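PDB 4IQD: carboxyvinyl-carboxyphosphonate phosphorylmutase from Bacillus anthracis, which belongs to the phosphoenolpyruvate phosphomutase family of TIM-barrel enzymes and here holds pyruvic acid in a pocket of the barrel. Local coordinates for residues L93-T98 and A120-D125; Y161-T166 and A189-P194; R180-V185 and S208-P213; P213-M218 and F237-Y242. One frame throughout, in Å; residues are numbered along the deposited sequence.

Overall arrangement
Contacts 1, 2 and 4 each join the two parallel strands of a beta-alpha-beta unit in the TIM barrel, while contact 3 lies in its outer layer. Contacts 1 and 2 sit about 8 Å apart, centre to centre, because strands 120-124 and 161-166 are neighbours in one sheet. Contact 4 follows about 10 Å from contact 2: Ile-192 bonds to Pro-213 and Leu-215, carrying the wall on to strands 215-217 and 239-242. Along the chain contact 1 closes first; contacts 2 and 3 interleave, and contacts 3 and 4 share Pro-213. Asp-95 of contact 1 and Arg-165 of contact 2 line one pyruvic acid pocket, which Asn-217 of contact 4 also approaches.

Contact 1 of 4, residues L93-T98 and A120-D125; sequences LVDIDT and AVQIED
Leu-93, Val-94 and Asp-95 pair in parallel with Ala-120, Val-121 and Gln-122, so that strands 92-95 and 120-124 lie next to each other in the barrel wall. The tight part is the backbone ladder and its apolar flanks. Val-94 N donates to Ala-120 O at 2.9 Å, Gln-122 N to Val-94 O, and Ile-96 N to Gln-122 O; beyond the first strand, Glu-124 N reaches Asp-97 O. Leu-93, its CG anti to the backbone N (chi1 167°), turns CD1 to within 3.7 Å of Ala-120 CB. Toward helix 103-115, Ile-96 CG2 meets Val-121 CG1 at 3.8 Å, and Met-113 of that helix packs on both residues.

The hydrated side is looser. There the carboxylate of Asp-95 stacks on the amide of Gln-122, their planes 28° apart. Asp-95 OD1 and Gln-122 NE2 are 3.2 Å apart, but the angle is too poor for a hydrogen bond. Instead a water accepts from Gln-122 NE2 at 2.6 Å and lies within bonding distance of Asp-95 OD1 and Glu-124 OE2, which are 4.4 Å apart, while a second water sits between Asp-95 OD2 and Glu-124 OE2. Gln-122 OE1 is taken by the hydroxyl of Tyr-54.

An Asx turn steadies Asp-95: Asp-97 N donates to its OD1 at 3.0 Å, from above the carboxylate plane. Two waters, the Gln-122 amide and this turn surround the Asp-95 carboxylate where it touches pyruvic acid, so the chemistry is that of a hydrated polar site set on an apolar wall.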
loop_
_atom_site.group_PDB
_atom_site.type_symbol
_atom_site.label_atom_id
_atom_site.label_comp_id
_atom_site.label_asym_id
_atom_site.label_seq_id
_atom_site.Cartn_x
_atom_site.Cartn_y
_atom_site.Cartn_z
ATOM N N LEU A 93 -0.682 17.190 1.277
ATOM C CA LEU A 93 -0.367 17.780 -0.015
ATOM C C LEU A 93 -0.259 16.678 -1.057
ATOM O O LEU A 93 0.544 15.753 -0.923
ATOM C CB LEU A 93 0.943 18.563 0.063
ATOM C CG LEU A 93 1.621 19.009 -1.232
ATOM C CD1 LEU A 93 0.773 20.014 -2.002
ATOM C CD2 LEU A 93 2.982 19.592 -0.909
ATOM N N VAL A 94 -1.074 16.783 -2.095
ATOM C CA VAL A 94 -1.128 15.756 -3.118
ATOM C C VAL A 94 -0.544 16.234 -4.436
ATOM O O VAL A 94 -0.968 17.243 -4.988
ATOM C CB VAL A 94 -2.568 15.291 -3.351
ATOM C CG1 VAL A 94 -2.628 14.326 -4.519
ATOM C CG2 VAL A 94 -3.119 14.657 -2.088
ATOM N N ASP A 95 0.441 15.493 -4.927
ATOM C CA ASP A 95 0.997 15.725 -6.247
ATOM C C ASP A 95 -0.032 15.326 -7.294
ATOM O O ASP A 95 -0.295 14.141 -7.496
ATOM C CB ASP A 95 2.275 14.902 -6.420
ATOM C CG ASP A 95 2.861 15.006 -7.819
ATOM O OD1 ASP A 95 2.506 15.950 -8.558
ATOM O OD2 ASP A 95 3.694 14.146 -8.177
ATOM N N ILE A 96 -0.614 16.314 -7.965
ATOM C CA ILE A 96 -1.594 16.026 -9.004
ATOM C C ILE A 96 -1.030 16.174 -10.417
ATOM O O ILE A 96 -1.781 16.358 -11.372
ATOM C CB ILE A 96 -2.862 16.893 -8.851
ATOM C CG1 ILE A 96 -2.544 18.371 -9.075
ATOM C CG2 ILE A 96 -3.483 16.679 -7.478
ATOM C CD1 ILE A 96 -3.766 19.218 -9.343
ATOM N N ASP A 97 0.290 16.068 -10.544
ATOM C CA ASP A 97 0.965 16.230 -11.833
ATOM C C ASP A 97 0.563 17.531 -12.524
ATOM O O ASP A 97 0.845 18.618 -12.025
ATOM C CB ASP A 97 0.695 15.033 -12.753
ATOM C CG ASP A 97 1.263 13.736 -12.209
ATOM O OD1 ASP A 97 2.247 13.789 -11.445
ATOM O OD2 ASP A 97 0.726 12.660 -12.554
ATOM N N THR A 98 -0.111 17.417 -13.663
ATOM C CA THR A 98 -0.543 18.590 -14.412
ATOM C C THR A 98 -2.061 18.778 -14.386
ATOM O O THR A 98 -2.603 19.607 -15.114
ATOM C CB THR A 98 -0.067 18.527 -15.873
ATOM O OG1 THR A 98 -0.798 17.513 -16.570
ATOM C CG2 THR A 98 1.418 18.204 -15.933
ATOM N N ALA A 120 -4.021 20.457 0.292
ATOM C CA ALA A 120 -3.256 21.165 -0.736
ATOM C C ALA A 120 -2.917 20.266 -1.920
ATOM O O ALA A 120 -2.861 19.048 -1.787
ATOM C CB ALA A 120 -1.981 21.739 -0.142
ATOM N N VAL A 121 -2.685 20.878 -3.079
ATOM C CA VAL A 121 -2.302 20.133 -4.274
ATOM C C VAL A 121 -1.097 20.753 -4.962
ATOM O O VAL A 121 -0.916 21.971 -4.947
ATOM C CB VAL A 121 -3.455 20.040 -5.293
ATOM C CG1 VAL A 121 -4.545 19.102 -4.787
ATOM C CG2 VAL A 121 -4.016 21.426 -5.603
ATOM N N GLN A 122 -0.277 19.897 -5.564
ATOM C CA GLN A 122 0.896 20.338 -6.304
ATOM C C GLN A 122 0.704 20.098 -7.787
ATOM O O GLN A 122 0.539 18.962 -8.225
ATOM C CB GLN A 122 2.141 19.597 -5.834
ATOM C CG GLN A 122 3.328 19.763 -6.763
ATOM C CD GLN A 122 4.367 18.679 -6.579
ATOM O OE1 GLN A 122 4.795 18.394 -5.462
ATOM N NE2 GLN A 122 4.776 18.061 -7.680
ATOM N N ILE A 123 0.735 21.178 -8.557
ATOM C CA ILE A 123 0.560 21.101 -9.997
ATOM C C ILE A 123 1.812 21.648 -10.678
ATOM O O ILE A 123 2.445 22.571 -10.169
ATOM C CB ILE A 123 -0.703 21.871 -10.444
ATOM C CG1 ILE A 123 -1.013 21.621 -11.918
ATOM C CG2 ILE A 123 -0.565 23.358 -10.172
ATOM C CD1 ILE A 123 -2.213 22.394 -12.406
ATOM N N GLU A 124 2.178 21.064 -11.815
ATOM C CA GLU A 124 3.444 21.387 -12.465
ATOM C C GLU A 124 3.288 21.878 -13.900
ATOM O O GLU A 124 2.266 21.637 -14.544
ATOM C CB GLU A 124 4.377 20.175 -12.430
ATOM C CG GLU A 124 3.906 18.995 -13.259
ATOM C CD GLU A 124 4.659 17.718 -12.930
ATOM O OE1 GLU A 124 4.830 16.872 -13.833
ATOM O OE2 GLU A 124 5.077 17.557 -11.765
ATOM N N ASP A 125 4.317 22.565 -14.393
ATOM C CA ASP A 125 4.309 23.105 -15.751
ATOM C C ASP A 125 4.948 22.170 -16.775
ATOM O O ASP A 125 5.167 22.554 -17.920
ATOM C CB ASP A 125 4.965 24.491 -15.810
ATOM C CG ASP A 125 6.393 24.503 -15.282
ATOM O OD1 ASP A 125 6.927 23.432 -14.928
ATOM O OD2 ASP A 125 6.988 25.601 -15.232
HETATM O O HOH W 1 3.154 18.265 -9.744
HETATM O O HOH W 2 4.839 15.668 -10.216
#

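Contact 2 of 4, residues Y161-T166 and A189-P194; sequences YIVART and ADAIFP
Val-163 to Thr-166 run parallel to Ala-191 to Pro-194, the axes of the two short strands 4.5 Å apart at closest and 25° apart in direction. The ladder passes from Ala-164 N to Ala-191 O, from Phe-193 N to Ala-164 O and from Thr-166 N to Phe-193 O.

Where the ladder begins, Asp-190 grips Ile-162 twice from one edge of the strand, through its side chain and its backbone N. Its CG sits beside its own backbone N (chi1 -48°), which brings OD2 to Ile-162 N at 2.6 Å, in a nearly straight bond on the anti lone pair. In return Asp-190 N donates to Ile-162 O at 2.8 Å, in the carbonyl plane. The same side chain lays CB over one face of the Tyr-161 ring, 3.6 Å from its centroid, as a CH-pi contact; Phe-21 meets this ring edge-to-face.

Ala-164 CB rests against both Ala-189 CB and Ile-192 CD1, each 3.9 Å away. On the other face of the sheet, Val-163 CG1 touches Phe-193 CB. Arg-165 and Phe-193 lie side by side and point the same way: Arg-165 CG stands 4.0 Å from the Phe-193 centroid, and its NH1 comes to 3.4 Å of Phe-193 CE2. The guanidinium is tilted 43° from the ring, and salt bridges to Asp-167 and Glu-195 fix its direction.

Arg-165 NH1 also makes a weak hydrogen bond to pyruvic acid. Two parallel strands linked through helix 174-187, with Arg-165 carried to the pyruvic acid pocket, form a beta-alpha-beta unit of a TIM barrel.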
loop_
_atom_site.group_PDB
_atom_site.type_symbol
_atom_site.label_atom_id
_atom_site.label_comp_id
_atom_site.label_asym_id
_atom_site.label_seq_id
_atom_site.Cartn_x
_atom_site.Cartn_y
_atom_site.Cartn_z
ATOM N N TYR A 161 -5.272 24.920 -0.959
ATOM C CA TYR A 161 -3.954 25.539 -0.961
ATOM C C TYR A 161 -3.198 25.024 -2.173
ATOM O O TYR A 161 -3.176 23.824 -2.430
ATOM C CB TYR A 161 -3.219 25.170 0.326
ATOM C CG TYR A 161 -1.977 25.978 0.628
ATOM C CD1 TYR A 161 -2.050 27.150 1.374
ATOM C CD2 TYR A 161 -0.728 25.550 0.202
ATOM C CE1 TYR A 161 -0.916 27.882 1.669
ATOM C CE2 TYR A 161 0.412 26.274 0.492
ATOM C CZ TYR A 161 0.312 27.440 1.225
ATOM O OH TYR A 161 1.446 28.159 1.515
ATOM N N ILE A 162 -2.594 25.926 -2.936
ATOM C CA ILE A 162 -1.942 25.516 -4.169
ATOM C C ILE A 162 -0.438 25.677 -4.129
ATOM O O ILE A 162 0.075 26.773 -3.909
ATOM C CB ILE A 162 -2.435 26.317 -5.370
ATOM C CG1 ILE A 162 -3.954 26.239 -5.485
ATOM C CG2 ILE A 162 -1.778 25.798 -6.632
ATOM C CD1 ILE A 162 -4.505 27.067 -6.614
ATOM N N VAL A 163 0.265 24.575 -4.357
ATOM C CA VAL A 163 1.701 24.622 -4.566
ATOM C C VAL A 163 1.981 24.410 -6.048
ATOM O O VAL A 163 1.502 23.448 -6.642
ATOM C CB VAL A 163 2.428 23.547 -3.737
ATOM C CG1 VAL A 163 3.904 23.507 -4.095
ATOM C CG2 VAL A 163 2.238 23.807 -2.250
ATOM N N ALA A 164 2.741 25.322 -6.650
ATOM C CA ALA A 164 3.057 25.222 -8.070
ATOM C C ALA A 164 4.503 24.793 -8.304
ATOM O O ALA A 164 5.438 25.425 -7.813
ATOM C CB ALA A 164 2.771 26.541 -8.774
ATOM N N ARG A 165 4.682 23.715 -9.058
ATOM C CA ARG A 165 6.014 23.221 -9.371
ATOM C C ARG A 165 6.465 23.699 -10.740
ATOM O O ARG A 165 5.692 23.688 -11.694
ATOM C CB ARG A 165 6.046 21.695 -9.336
ATOM C CG ARG A 165 7.407 21.119 -9.677
ATOM C CD ARG A 165 7.309 19.671 -10.099
ATOM N NE ARG A 165 8.620 19.100 -10.375
ATOM C CZ ARG A 165 9.080 17.989 -9.812
ATOM N NH1 ARG A 165 8.328 17.323 -8.947
ATOM N NH2 ARG A 165 10.287 17.538 -10.121
ATOM N N THR A 166 7.719 24.119 -10.839
ATOM C CA THR A 166 8.277 24.487 -12.132
ATOM C C THR A 166 9.616 23.793 -12.369
ATOM O O THR A 166 10.475 23.757 -11.490
ATOM C CB THR A 166 8.398 26.023 -12.297
ATOM O OG1 THR A 166 8.992 26.325 -13.564
ATOM C CG2 THR A 166 9.238 26.632 -11.184
ATOM N N ALA A 189 -1.370 30.704 -7.010
ATOM C CA ALA A 189 -0.552 29.753 -6.263
ATOM C C ALA A 189 -0.096 30.367 -4.944
ATOM O O ALA A 189 0.228 31.551 -4.883
ATOM C CB ALA A 189 0.641 29.301 -7.090
ATOM N N ASP A 190 -0.089 29.559 -3.889
ATOM C CA ASP A 190 0.238 30.041 -2.552
ATOM C C ASP A 190 1.685 29.735 -2.182
ATOM O O ASP A 190 2.210 30.265 -1.203
ATOM C CB ASP A 190 -0.702 29.412 -1.523
ATOM C CG ASP A 190 -2.156 29.488 -1.942
ATOM O OD1 ASP A 190 -2.711 30.604 -1.971
ATOM O OD2 ASP A 190 -2.748 28.428 -2.238
ATOM N N ALA A 191 2.323 28.879 -2.975
ATOM C CA ALA A 191 3.683 28.430 -2.693
ATOM C C ALA A 191 4.359 27.915 -3.958
ATOM O O ALA A 191 3.684 27.501 -4.900
ATOM C CB ALA A 191 3.665 27.345 -1.622
ATOM N N ILE A 192 5.689 27.933 -3.973
ATOM C CA ILE A 192 6.439 27.473 -5.141
ATOM C C ILE A 192 7.407 26.321 -4.842
ATOM O O ILE A 192 8.123 26.331 -3.842
ATOM C CB ILE A 192 7.205 28.629 -5.822
ATOM C CG1 ILE A 192 6.232 29.711 -6.289
ATOM C CG2 ILE A 192 7.992 28.125 -7.011
ATOM C CD1 ILE A 192 5.270 29.245 -7.363
ATOM N N PHE A 193 7.397 25.329 -5.729
ATOM C CA PHE A 193 8.319 24.204 -5.715
ATOM C C PHE A 193 9.251 24.409 -6.915
ATOM O O PHE A 193 8.897 24.066 -8.041
ATOM C CB PHE A 193 7.496 22.911 -5.840
ATOM C CG PHE A 193 8.302 21.628 -5.954
ATOM C CD1 PHE A 193 9.687 21.617 -6.039
ATOM C CD2 PHE A 193 7.636 20.413 -5.987
ATOM C CE1 PHE A 193 10.378 20.430 -6.160
ATOM C CE2 PHE A 193 8.324 19.224 -6.100
ATOM C CZ PHE A 193 9.693 19.232 -6.189
ATOM N N PRO A 194 10.450 24.964 -6.673
ATOM C CA PRO A 194 11.440 25.192 -7.727
ATOM C C PRO A 194 12.357 23.991 -7.895
ATOM O O PRO A 194 13.358 23.880 -7.186
ATOM C CB PRO A 194 12.245 26.386 -7.198
ATOM C CG PRO A 194 11.842 26.556 -5.739
ATOM C CD PRO A 194 10.952 25.413 -5.368
#

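Contact 3 of 4, residues R180-V185 and S208-P213; sequences RANAYV and SKVNAP
Asn-182 meets Lys-209, Val-210 and Asn-211 in the helical outer layer of the TIM barrel, where helix 174-187 passes the end of helix 200-209. The second helix stops at Lys-209. Val-210 is the first residue to leave helical geometry, and Asn-211 is the centre of an inverse gamma turn, with a weak bond from Ala-212 N to Val-210 O, that starts the chain toward strand 215-217.

The amide of Asn-182 carries the polar part of the contact. Its CG lies beside its own backbone N (chi1 -74°), and ND2 extends to Lys-209 O at 3.1 Å with an N-H...O angle of 162°. The acceptor lies in the amide plane, so this donor is well aimed at the carbonyl of the last helical residue. OD1 serves the residues after it: Asn-211 N donates to it over 3.5 Å, a weak bond, and Val-210 CA comes to 3.3 Å of it. One amide therefore spans the transition from helix to turn with both of its polar atoms.

On another side of helix 174-187, Arg-180 NH1 donates to Tyr-184 OH at 2.8 Å, the hydroxyl lying in the guanidinium plane. That hydroxyl also bonds to Asp-125, tying the helix to the end of strand 120-124.

Deeper than the amide, two apolar touches follow. Ala-181 CB rests 4.1 Å from Val-210 CG2, a rather light touch. One helical turn further on, packing is closer, and the methyl CG2 of Val-185 abuts Ala-212 CB at 3.8 Å.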
loop_
_atom_site.group_PDB
_atom_site.type_symbol
_atom_site.label_atom_id
_atom_site.label_comp_id
_atom_site.label_asym_id
_atom_site.label_seq_id
_atom_site.Cartn_x
_atom_site.Cartn_y
_atom_site.Cartn_z
ATOM N N ARG A 180 8.405 32.640 -14.420
ATOM C CA ARG A 180 7.299 31.692 -14.393
ATOM C C ARG A 180 6.678 31.654 -13.008
ATOM O O ARG A 180 5.469 31.799 -12.864
ATOM C CB ARG A 180 7.770 30.287 -14.769
ATOM C CG ARG A 180 7.944 30.041 -16.255
ATOM C CD ARG A 180 8.139 28.556 -16.512
ATOM N NE ARG A 180 8.220 28.225 -17.928
ATOM C CZ ARG A 180 7.185 27.847 -18.673
ATOM N NH1 ARG A 180 5.975 27.760 -18.143
ATOM N NH2 ARG A 180 7.359 27.561 -19.954
ATOM N N ALA A 181 7.528 31.491 -11.999
ATOM C CA ALA A 181 7.096 31.396 -10.608
ATOM C C ALA A 181 6.200 32.553 -10.178
ATOM O O ALA A 181 5.108 32.334 -9.660
ATOM C CB ALA A 181 8.306 31.295 -9.686
ATOM N N ASN A 182 6.658 33.779 -10.402
ATOM C CA ASN A 182 5.895 34.957 -10.006
ATOM C C ASN A 182 4.567 35.075 -10.745
ATOM O O ASN A 182 3.623 35.687 -10.247
ATOM C CB ASN A 182 6.721 36.230 -10.198
ATOM C CG ASN A 182 7.803 36.389 -9.146
ATOM O OD1 ASN A 182 7.623 36.011 -7.989
ATOM N ND2 ASN A 182 8.937 36.955 -9.547
ATOM N N ALA A 183 4.501 34.489 -11.934
ATOM C CA ALA A 183 3.267 34.480 -12.705
ATOM C C ALA A 183 2.270 33.530 -12.067
ATOM O O ALA A 183 1.097 33.861 -11.901
ATOM C CB ALA A 183 3.538 34.068 -14.135
ATOM N N TYR A 184 2.753 32.346 -11.708
ATOM C CA TYR A 184 1.918 31.328 -11.094
ATOM C C TYR A 184 1.376 31.831 -9.761
ATOM O O TYR A 184 0.249 31.522 -9.381
ATOM C CB TYR A 184 2.719 30.046 -10.875
ATOM C CG TYR A 184 3.312 29.433 -12.128
ATOM C CD1 TYR A 184 2.784 29.698 -13.386
ATOM C CD2 TYR A 184 4.400 28.575 -12.045
ATOM C CE1 TYR A 184 3.333 29.127 -14.526
ATOM C CE2 TYR A 184 4.955 28.004 -13.175
ATOM C CZ TYR A 184 4.420 28.281 -14.411
ATOM O OH TYR A 184 4.979 27.706 -15.530
ATOM N N VAL A 185 2.189 32.618 -9.063
ATOM C CA VAL A 185 1.799 33.184 -7.776
ATOM C C VAL A 185 0.655 34.178 -7.927
ATOM O O VAL A 185 -0.343 34.099 -7.215
ATOM C CB VAL A 185 2.984 33.884 -7.083
ATOM C CG1 VAL A 185 2.505 34.645 -5.854
ATOM C CG2 VAL A 185 4.046 32.870 -6.705
ATOM N N SER A 208 14.485 35.469 -2.758
ATOM C CA SER A 208 14.530 36.924 -2.704
ATOM C C SER A 208 13.700 37.563 -3.806
ATOM O O SER A 208 13.182 38.664 -3.646
ATOM C CB SER A 208 15.974 37.411 -2.810
ATOM O OG SER A 208 16.055 38.798 -2.537
ATOM N N LYS A 209 13.578 36.868 -4.928
ATOM C CA LYS A 209 12.911 37.435 -6.090
ATOM C C LYS A 209 11.483 36.927 -6.259
ATOM O O LYS A 209 10.757 37.403 -7.129
ATOM C CB LYS A 209 13.718 37.141 -7.357
ATOM C CG LYS A 209 13.989 38.363 -8.223
ATOM C CD LYS A 209 15.234 39.100 -7.768
ATOM C CE LYS A 209 15.385 40.427 -8.489
ATOM N NZ LYS A 209 15.358 40.273 -9.970
ATOM N N VAL A 210 11.082 35.963 -5.434
ATOM C CA VAL A 210 9.754 35.362 -5.555
ATOM C C VAL A 210 8.901 35.596 -4.302
ATOM O O VAL A 210 9.329 35.299 -3.187
ATOM C CB VAL A 210 9.852 33.851 -5.856
ATOM C CG1 VAL A 210 8.475 33.211 -5.853
ATOM C CG2 VAL A 210 10.547 33.619 -7.192
ATOM N N ASN A 211 7.690 36.114 -4.495
ATOM C CA ASN A 211 6.814 36.477 -3.379
ATOM C C ASN A 211 5.919 35.342 -2.868
ATOM O O ASN A 211 4.693 35.460 -2.863
ATOM C CB ASN A 211 5.953 37.691 -3.745
ATOM C CG ASN A 211 5.097 37.451 -4.976
ATOM O OD1 ASN A 211 5.553 36.869 -5.960
ATOM N ND2 ASN A 211 3.845 37.893 -4.924
ATOM N N ALA A 212 6.539 34.258 -2.419
ATOM C CA ALA A 212 5.809 33.086 -1.950
ATOM C C ALA A 212 6.700 32.220 -1.077
ATOM O O ALA A 212 7.919 32.255 -1.210
ATOM C CB ALA A 212 5.291 32.273 -3.129
ATOM N N PRO A 213 6.095 31.441 -0.171
ATOM C CA PRO A 213 6.858 30.415 0.542
ATOM C C PRO A 213 7.402 29.397 -0.448
ATOM O O PRO A 213 6.782 29.161 -1.482
ATOM C CB PRO A 213 5.806 29.755 1.432
ATOM C CG PRO A 213 4.762 30.795 1.620
ATOM C CD PRO A 213 4.715 31.555 0.333
#

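Contact 4 of 4, residues P213-M218 and F237-Y242; sequences PLLANM and FQMVIY
Ala-216 offers a small methyl to the broad ring of Phe-237: its CB stands over one ring face, 3.9 Å from the centroid, in a CH-pi contact. Leu-214 CB presses on the same ring at CD1, 3.5 Å away, and Phe-203 meets the ring edge-to-face. The larger aromatic group of one segment thus fills the hollow left by the small residue of the other.

On the opposite face of the sheet Leu-215 is the bump. Its CG rests 3.7 Å from CG of Met-239, a selenomethionine. The Leu-215 and Ile-241 side chains cross at about a right angle, Leu-215 CD2 being 3.6 Å from Ile-241 CD1. With CG1 between the backbone N and the carbonyl carbon (chi1 59°) and the chain extended beyond it, Ile-241 CD1 also reaches Asn-217 OD1. That oxygen is buried and has no polar partner in the model.

Selenomethionine Met-218 sets its CB against both Val-240 CG2 and Tyr-242 CD1, the latter 3.7 Å off, before its bent chain turns away. At the other end Pro-213 packs on the amide of Gln-238, and a water accepts hydrogen bonds from both Leu-214 N and Gln-238 NE2, the latter at 2.6 Å.

The backbones close the seam: Gln-238 N to Leu-214 O, Ala-216 N to Met-239 O, Ile-241 N to Ala-216 O at 2.9 Å, and Met-218 N to Ile-241 O. Strand 31-34 lies beyond strand 239-242. Parallel strands joined through helix 229-234, with Asn-217 near the bound pyruvic acid, are a beta-alpha-beta unit of the TIM-barrel fold.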
loop_
_atom_site.group_PDB
_atom_site.type_symbol
_atom_site.label_atom_id
_atom_site.label_comp_id
_atom_site.label_asym_id
_atom_site.label_seq_id
_atom_site.Cartn_x
_atom_site.Cartn_y
_atom_site.Cartn_z
ATOM N N PRO A 213 6.095 31.441 -0.171
ATOM C CA PRO A 213 6.858 30.415 0.542
ATOM C C PRO A 213 7.402 29.397 -0.448
ATOM O O PRO A 213 6.782 29.161 -1.482
ATOM C CB PRO A 213 5.806 29.755 1.432
ATOM C CG PRO A 213 4.762 30.795 1.620
ATOM C CD PRO A 213 4.715 31.555 0.333
ATOM N N LEU A 214 8.550 28.806 -0.141
ATOM C CA LEU A 214 9.164 27.856 -1.055
ATOM C C LEU A 214 9.231 26.459 -0.463
ATOM O O LEU A 214 9.381 26.293 0.747
ATOM C CB LEU A 214 10.560 28.328 -1.463
ATOM C CG LEU A 214 10.618 29.697 -2.141
ATOM C CD1 LEU A 214 12.016 29.977 -2.647
ATOM C CD2 LEU A 214 9.608 29.789 -3.270
ATOM N N LEU A 215 9.112 25.465 -1.337
ATOM C CA LEU A 215 9.182 24.061 -0.965
ATOM C C LEU A 215 10.509 23.484 -1.429
ATOM O O LEU A 215 10.978 23.795 -2.523
ATOM C CB LEU A 215 8.025 23.301 -1.621
ATOM C CG LEU A 215 7.728 21.826 -1.326
ATOM C CD1 LEU A 215 6.311 21.540 -1.747
ATOM C CD2 LEU A 215 8.667 20.872 -2.043
ATOM N N ALA A 216 11.103 22.638 -0.597
ATOM C CA ALA A 216 12.320 21.929 -0.955
ATOM C C ALA A 216 12.000 20.454 -1.144
ATOM O O ALA A 216 11.273 19.866 -0.350
ATOM C CB ALA A 216 13.370 22.109 0.118
ATOM N N ASN A 217 12.540 19.864 -2.203
ATOM C CA ASN A 217 12.300 18.460 -2.518
ATOM C C ASN A 217 13.439 17.564 -2.057
ATOM O O ASN A 217 14.436 17.417 -2.762
ATOM C CB ASN A 217 12.120 18.297 -4.027
ATOM C CG ASN A 217 11.854 16.860 -4.439
ATOM O OD1 ASN A 217 11.379 16.044 -3.645
ATOM N ND2 ASN A 217 12.151 16.546 -5.692
HETATM N N MSE A 218 13.298 16.960 -0.883
HETATM C CA MSE A 218 14.333 16.049 -0.416
HETATM C C MSE A 218 14.166 14.591 -0.794
HETATM O O MSE A 218 14.020 13.726 0.065
HETATM C CB MSE A 218 14.607 16.196 1.073
HETATM C CG MSE A 218 15.703 17.190 1.345
HETATM SE SE MSE A 218 17.533 16.560 1.020
HETATM C CE MSE A 218 17.577 16.255 -0.890
ATOM N N PHE A 237 13.739 28.334 2.760
ATOM C CA PHE A 237 12.618 27.416 2.570
ATOM C C PHE A 237 11.745 27.321 3.810
ATOM O O PHE A 237 12.226 27.453 4.930
ATOM C CB PHE A 237 13.110 26.029 2.156
ATOM C CG PHE A 237 13.615 25.971 0.747
ATOM C CD1 PHE A 237 12.734 25.817 -0.308
ATOM C CD2 PHE A 237 14.966 26.084 0.476
ATOM C CE1 PHE A 237 13.190 25.774 -1.606
ATOM C CE2 PHE A 237 15.428 26.039 -0.821
ATOM C CZ PHE A 237 14.538 25.883 -1.864
ATOM N N GLN A 238 10.454 27.095 3.600
ATOM C CA GLN A 238 9.505 27.058 4.706
ATOM C C GLN A 238 8.794 25.714 4.815
ATOM O O GLN A 238 7.974 25.504 5.706
ATOM C CB GLN A 238 8.506 28.204 4.570
ATOM C CG GLN A 238 9.191 29.549 4.418
ATOM C CD GLN A 238 8.229 30.683 4.178
ATOM O OE1 GLN A 238 7.186 30.775 4.823
ATOM N NE2 GLN A 238 8.574 31.560 3.243
HETATM N N MSE A 239 9.117 24.805 3.903
HETATM C CA MSE A 239 8.608 23.444 3.970
HETATM C C MSE A 239 9.497 22.537 3.135
HETATM O O MSE A 239 10.125 22.985 2.175
HETATM C CB MSE A 239 7.158 23.376 3.489
HETATM C CG MSE A 239 6.998 23.235 1.988
HETATM SE SE MSE A 239 5.181 23.593 1.382
HETATM C CE MSE A 239 5.258 25.540 1.398
ATOM N N VAL A 240 9.563 21.267 3.512
ATOM C CA VAL A 240 10.402 20.311 2.805
ATOM C C VAL A 240 9.747 18.939 2.756
ATOM O O VAL A 240 9.227 18.450 3.757
ATOM C CB VAL A 240 11.810 20.213 3.434
ATOM C CG1 VAL A 240 11.716 20.081 4.941
ATOM C CG2 VAL A 240 12.593 19.059 2.833
ATOM N N ILE A 241 9.767 18.328 1.577
ATOM C CA ILE A 241 9.147 17.027 1.383
ATOM C C ILE A 241 10.168 15.894 1.281
ATOM O O ILE A 241 11.279 16.078 0.784
ATOM C CB ILE A 241 8.253 17.011 0.130
ATOM C CG1 ILE A 241 9.075 17.348 -1.111
ATOM C CG2 ILE A 241 7.102 17.993 0.281
ATOM C CD1 ILE A 241 8.282 17.299 -2.390
ATOM N N TYR A 242 9.767 14.726 1.770
ATOM C CA TYR A 242 10.544 13.501 1.646
ATOM C C TYR A 242 9.624 12.489 0.970
ATOM O O TYR A 242 9.075 11.602 1.621
ATOM C CB TYR A 242 10.997 13.015 3.029
ATOM C CG TYR A 242 11.710 14.081 3.842
ATOM C CD1 TYR A 242 13.096 14.175 3.842
ATOM C CD2 TYR A 242 10.994 14.999 4.602
ATOM C CE1 TYR A 242 13.750 15.150 4.575
ATOM C CE2 TYR A 242 11.640 15.979 5.337
ATOM C CZ TYR A 242 13.016 16.047 5.320
ATOM O OH TYR A 242 13.660 17.018 6.050
HETATM O O HOH W 3 10.053 30.399 1.452
#